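Local coordinates for cell wall surface anchor family protein (Streptococcus pneumoniae, PDB 4OQ1) that probably anchors the pilus of this bacterium to the cell wall, as an ancillary pilin with CnaB domains of the reverse immunoglobulin (IgG-rev) fold, at residues H102-I114 with Y121-T133. The protein carries 3 engineered substitutions. Numbering follows the deposited sequence.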
loop_
_atom_site.group_PDB
_atom_site.type_symbol
_atom_site.label_atom_id
_atom_site.label_comp_id
_atom_site.label_asym_id
_atom_site.label_seq_id
_atom_site.Cartn_x
_atom_site.Cartn_y
_atom_site.Cartn_z
ATOM N N HIS A 102 12.411 3.984 39.525
ATOM C CA HIS A 102 12.059 3.933 41.010
ATOM C C HIS A 102 11.483 2.603 41.436
ATOM O O HIS A 102 10.397 2.462 42.053
ATOM C CB HIS A 102 11.155 5.098 41.453
ATOM C CG HIS A 102 11.680 6.460 41.046
ATOM N ND1 HIS A 102 12.913 6.933 41.448
ATOM C CD2 HIS A 102 11.141 7.428 40.261
ATOM C CE1 HIS A 102 13.120 8.122 40.906
ATOM N NE2 HIS A 102 12.068 8.434 40.168
ATOM N N ILE A 103 12.218 1.594 41.059
ATOM C CA ILE A 103 11.800 0.238 41.347
ATOM C C ILE A 103 12.487 -0.308 42.643
ATOM O O ILE A 103 13.720 -0.487 42.679
ATOM C CB ILE A 103 12.161 -0.694 40.149
ATOM C CG1 ILE A 103 11.610 -0.085 38.840
ATOM C CG2 ILE A 103 11.644 -2.098 40.427
ATOM C CD1 ILE A 103 11.912 -0.911 37.553
ATOM N N PRO A 104 11.688 -0.681 43.646
ATOM C CA PRO A 104 12.205 -1.247 44.900
ATOM C C PRO A 104 12.834 -2.554 44.649
ATOM O O PRO A 104 12.626 -3.123 43.571
ATOM C CB PRO A 104 10.940 -1.430 45.747
ATOM C CG PRO A 104 9.970 -0.495 45.210
ATOM C CD PRO A 104 10.229 -0.543 43.730
ATOM N N ASN A 105 13.537 -3.101 45.632
ATOM C CA ASN A 105 14.063 -4.448 45.519
ATOM C C ASN A 105 12.898 -5.484 45.370
ATOM O O ASN A 105 11.849 -5.293 45.967
ATOM C CB ASN A 105 14.777 -4.797 46.795
ATOM C CG ASN A 105 16.174 -4.332 46.774
ATOM O OD1 ASN A 105 16.550 -3.531 45.930
ATOM N ND2 ASN A 105 16.965 -4.883 47.632
ATOM N N GLY A 106 13.105 -6.541 44.588
ATOM C CA GLY A 106 12.066 -7.547 44.416
ATOM C C GLY A 106 12.206 -8.375 43.151
ATOM O O GLY A 106 13.073 -8.135 42.317
ATOM N N LEU A 107 11.352 -9.404 43.007
ATOM C CA LEU A 107 11.378 -10.258 41.847
ATOM C C LEU A 107 10.014 -10.035 41.179
ATOM O O LEU A 107 9.006 -10.131 41.801
ATOM C CB LEU A 107 11.575 -11.696 42.258
ATOM C CG LEU A 107 11.489 -12.765 41.174
ATOM C CD1 LEU A 107 12.534 -12.580 40.107
ATOM C CD2 LEU A 107 11.586 -14.150 41.795
ATOM N N TYR A 108 10.062 -9.614 39.937
ATOM C CA TYR A 108 8.929 -8.997 39.270
ATOM C C TYR A 108 8.586 -9.764 37.986
ATOM O O TYR A 108 9.456 -10.226 37.312
ATOM C CB TYR A 108 9.271 -7.614 38.968
ATOM C CG TYR A 108 9.413 -6.731 40.167
ATOM C CD1 TYR A 108 8.328 -6.167 40.784
ATOM C CD2 TYR A 108 10.706 -6.315 40.561
ATOM C CE1 TYR A 108 8.479 -5.317 41.876
ATOM C CE2 TYR A 108 10.893 -5.432 41.618
ATOM C CZ TYR A 108 9.783 -4.942 42.289
ATOM O OH TYR A 108 9.969 -4.076 43.317
ATOM N N TYR A 109 7.287 -9.981 37.719
ATOM C CA TYR A 109 6.857 -10.611 36.503
ATOM C C TYR A 109 6.187 -9.549 35.637
ATOM O O TYR A 109 5.377 -8.740 36.136
ATOM C CB TYR A 109 5.777 -11.680 36.868
ATOM C CG TYR A 109 5.083 -12.315 35.740
ATOM C CD1 TYR A 109 5.790 -13.015 34.749
ATOM C CD2 TYR A 109 3.704 -12.392 35.718
ATOM C CE1 TYR A 109 5.109 -13.641 33.679
ATOM C CE2 TYR A 109 3.032 -12.964 34.661
ATOM C CZ TYR A 109 3.712 -13.658 33.666
ATOM O OH TYR A 109 3.079 -14.347 32.642
ATOM N N VAL A 110 6.486 -9.578 34.341
ATOM C CA VAL A 110 5.897 -8.640 33.317
ATOM C C VAL A 110 5.207 -9.492 32.243
ATOM O O VAL A 110 5.697 -10.570 31.888
ATOM C CB VAL A 110 6.983 -7.801 32.653
ATOM C CG1 VAL A 110 6.469 -6.886 31.537
ATOM C CG2 VAL A 110 7.734 -7.021 33.713
ATOM N N ARG A 111 4.036 -9.045 31.837
ATOM C CA ARG A 111 3.303 -9.608 30.729
ATOM C C ARG A 111 3.187 -8.740 29.482
ATOM O O ARG A 111 2.978 -9.251 28.372
ATOM C CB ARG A 111 1.910 -9.910 31.213
ATOM C CG ARG A 111 1.792 -11.350 31.711
ATOM C CD ARG A 111 0.374 -11.782 32.066
ATOM N NE ARG A 111 -0.313 -12.402 30.944
ATOM C CZ ARG A 111 -0.199 -13.676 30.615
ATOM N NH1 ARG A 111 0.607 -14.467 31.314
ATOM N NH2 ARG A 111 -0.918 -14.172 29.617
ATOM N N SER A 112 3.284 -7.430 29.656
ATOM C CA SER A 112 3.204 -6.456 28.594
ATOM C C SER A 112 4.119 -5.268 28.858
ATOM O O SER A 112 4.104 -4.743 29.963
ATOM C CB SER A 112 1.753 -5.872 28.645
ATOM O OG SER A 112 1.517 -4.991 27.564
ATOM N N ILE A 113 4.887 -4.836 27.865
ATOM C CA ILE A 113 5.670 -3.603 27.944
ATOM C C ILE A 113 4.812 -2.408 27.483
ATOM O O ILE A 113 4.895 -1.364 28.099
ATOM C CB ILE A 113 6.907 -3.710 27.166
ATOM C CG1 ILE A 113 7.734 -4.805 27.811
ATOM C CG2 ILE A 113 7.686 -2.384 27.139
ATOM C CD1 ILE A 113 9.053 -5.114 27.180
ATOM N N ILE A 114 3.960 -2.608 26.483
ATOM C CA ILE A 114 3.168 -1.522 25.920
ATOM C C ILE A 114 1.857 -2.053 25.441
ATOM O O ILE A 114 1.779 -3.086 24.793
ATOM C CB ILE A 114 3.808 -0.945 24.639
ATOM C CG1 ILE A 114 5.203 -0.466 24.887
ATOM C CG2 ILE A 114 2.949 0.204 24.109
ATOM C CD1 ILE A 114 5.838 0.146 23.663
ATOM N N TYR A 121 2.999 -4.347 22.627
ATOM C CA TYR A 121 4.285 -5.041 22.730
ATOM C C TYR A 121 4.231 -5.945 23.942
ATOM O O TYR A 121 4.774 -5.618 25.023
ATOM C CB TYR A 121 5.401 -4.085 22.805
ATOM C CG TYR A 121 6.712 -4.736 22.538
ATOM C CD1 TYR A 121 7.389 -4.493 21.321
ATOM C CD2 TYR A 121 7.291 -5.598 23.434
ATOM C CE1 TYR A 121 8.575 -5.132 21.042
ATOM C CE2 TYR A 121 8.489 -6.226 23.189
ATOM C CZ TYR A 121 9.137 -5.997 21.989
ATOM O OH TYR A 121 10.388 -6.608 21.743
ATOM N N PRO A 122 3.590 -7.095 23.768
ATOM C CA PRO A 122 3.547 -8.143 24.771
ATOM C C PRO A 122 4.880 -8.790 24.939
ATOM O O PRO A 122 5.589 -9.021 23.989
ATOM C CB PRO A 122 2.499 -9.102 24.244
ATOM C CG PRO A 122 2.419 -8.814 22.804
ATOM C CD PRO A 122 2.820 -7.435 22.564
ATOM N N ALA A 123 5.167 -9.150 26.181
ATOM C CA ALA A 123 6.430 -9.679 26.579
ATOM C C ALA A 123 6.328 -10.297 28.006
ATOM O O ALA A 123 6.012 -9.629 28.954
ATOM C CB ALA A 123 7.466 -8.582 26.548
ATOM N N GLU A 124 6.678 -11.549 28.125
ATOM C CA GLU A 124 6.616 -12.251 29.340
ATOM C C GLU A 124 7.954 -12.594 29.861
ATOM O O GLU A 124 8.634 -13.444 29.252
ATOM C CB GLU A 124 5.846 -13.488 29.140
ATOM C CG GLU A 124 4.379 -13.121 28.771
ATOM C CD GLU A 124 3.501 -14.358 28.427
ATOM O OE1 GLU A 124 3.946 -15.499 28.606
ATOM O OE2 GLU A 124 2.355 -14.130 27.987
ATOM N N PHE A 125 8.320 -11.955 30.982
ATOM C CA PHE A 125 9.615 -12.244 31.565
ATOM C C PHE A 125 9.631 -11.906 33.045
ATOM O O PHE A 125 8.713 -11.210 33.579
ATOM C CB PHE A 125 10.732 -11.488 30.830
ATOM C CG PHE A 125 10.542 -9.999 30.791
ATOM C CD1 PHE A 125 9.701 -9.363 29.879
ATOM C CD2 PHE A 125 11.204 -9.202 31.706
ATOM C CE1 PHE A 125 9.534 -8.001 29.931
ATOM C CE2 PHE A 125 11.051 -7.849 31.724
ATOM C CZ PHE A 125 10.253 -7.237 30.813
ATOM N N LEU A 126 10.736 -12.257 33.686
ATOM C CA LEU A 126 10.924 -11.841 35.049
ATOM C C LEU A 126 12.138 -10.974 35.045
ATOM O O LEU A 126 13.014 -11.147 34.216
ATOM C CB LEU A 126 11.282 -13.047 35.944
ATOM C CG LEU A 126 10.359 -14.217 36.201
ATOM C CD1 LEU A 126 10.904 -15.093 37.307
ATOM C CD2 LEU A 126 9.030 -13.690 36.590
ATOM N N PHE A 127 12.150 -10.058 35.968
ATOM C CA PHE A 127 13.390 -9.397 36.337
ATOM C C PHE A 127 13.595 -9.297 37.873
ATOM O O PHE A 127 12.648 -9.153 38.618
ATOM C CB PHE A 127 13.504 -8.032 35.618
ATOM C CG PHE A 127 12.533 -6.977 36.041
ATOM C CD1 PHE A 127 12.844 -6.084 37.067
ATOM C CD2 PHE A 127 11.276 -6.930 35.477
ATOM C CE1 PHE A 127 11.988 -5.056 37.433
ATOM C CE2 PHE A 127 10.362 -5.949 35.875
ATOM C CZ PHE A 127 10.700 -5.033 36.862
ATOM N N GLU A 128 14.857 -9.144 38.314
ATOM C CA GLU A 128 15.085 -9.128 39.758
ATOM C C GLU A 128 15.974 -7.932 40.060
ATOM O O GLU A 128 16.981 -7.731 39.371
ATOM C CB GLU A 128 15.680 -10.443 40.200
ATOM C CG GLU A 128 16.021 -10.431 41.683
ATOM C CD GLU A 128 16.594 -11.706 42.176
ATOM O OE1 GLU A 128 15.953 -12.292 43.037
ATOM O OE2 GLU A 128 17.669 -12.133 41.706
ATOM N N MET A 129 15.494 -7.095 41.002
ATOM C CA MET A 129 16.297 -6.047 41.662
ATOM C C MET A 129 16.805 -6.478 43.077
ATOM O O MET A 129 16.045 -6.772 43.944
ATOM C CB MET A 129 15.370 -4.848 41.766
ATOM C CG MET A 129 14.979 -4.323 40.374
ATOM S SD MET A 129 16.437 -3.895 39.387
ATOM C CE MET A 129 15.599 -2.804 38.212
ATOM N N THR A 130 18.115 -6.509 43.278
ATOM C CA THR A 130 18.640 -6.745 44.618
ATOM C C THR A 130 19.582 -5.603 45.020
ATOM O O THR A 130 19.908 -4.767 44.197
ATOM C CB THR A 130 19.379 -8.072 44.659
ATOM O OG1 THR A 130 20.599 -7.949 43.958
ATOM C CG2 THR A 130 18.590 -9.134 44.034
ATOM N N ASP A 131 20.005 -5.527 46.294
ATOM C CA ASP A 131 20.964 -4.441 46.672
ATOM C C ASP A 131 22.259 -4.587 45.889
ATOM O O ASP A 131 23.039 -3.652 45.889
ATOM C CB ASP A 131 21.278 -4.390 48.198
ATOM C CG ASP A 131 20.136 -3.750 49.021
ATOM O OD1 ASP A 131 19.316 -3.089 48.399
ATOM O OD2 ASP A 131 20.056 -3.899 50.279
ATOM N N GLN A 132 22.497 -5.734 45.230
ATOM C CA GLN A 132 23.728 -5.954 44.430
ATOM C C GLN A 132 23.624 -5.671 42.945
ATOM O O GLN A 132 24.598 -5.848 42.210
ATOM C CB GLN A 132 24.141 -7.406 44.527
ATOM C CG GLN A 132 24.231 -7.938 45.954
ATOM C CD GLN A 132 25.037 -7.039 46.862
ATOM O OE1 GLN A 132 26.040 -6.446 46.442
ATOM N NE2 GLN A 132 24.609 -6.928 48.119
ATOM N N THR A 133 22.424 -5.299 42.509
ATOM C CA THR A 133 22.079 -5.076 41.109
ATOM C C THR A 133 22.867 -3.898 40.617
ATOM O O THR A 133 22.705 -2.810 41.179
ATOM C CB THR A 133 20.576 -4.641 40.979
ATOM O OG1 THR A 133 19.721 -5.743 41.333
ATOM C CG2 THR A 133 20.269 -4.138 39.566
HETATM O O HOH W 1 4.494 -15.972 31.339
HETATM O O HOH W 2 1.843 -11.463 27.078
#
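F127 is packed from two sides by the strand 106-110: CB of Y108 stands over one ring face, 3.8 Å from the centroid, while CG2 of V110 meets its edge in plane. Its CG lies between the backbone N and the carbonyl carbon (chi1 68°), which folds the ring back over the antiparallel partner. F125 does the same, and V110 CB sits over its face. The Y108 and F127 planes are 24° apart but slid; the Y108 hydroxyl bonds P104 O at 2.8 Å. These are adjacent antiparallel strands of the eight-stranded mixed sheet, running at 160°; paired backbone bonds join G106 to M129, Y108 to F127 and V110 to F125. Past V110 the register slips by one residue, and a classic bulge places I113 and I114 against Y121.

The looser part lies at the bulge, where R111 meets E124: NH2 and OE2 are 3.7 Å apart, and OE2 lies above the guanidinium plane, a long charge pairing without a directed N-H. One water links Y109 OH to E124 OE1, another R111 O to E124 OE2, and H74 bonds both side chains. At the far end N105 ND2 reaches D131 OD1 (3.1 Å) from above the carboxylate plane; N105 OD1 is bonded to H28 NE2.

Strand 50-56 flanks 106-110, helix 66-73 packs on L126 and Y109, strand 28-33 meets I103, F125 and M129, and strand 85-93 lies on I103, I113 and I114.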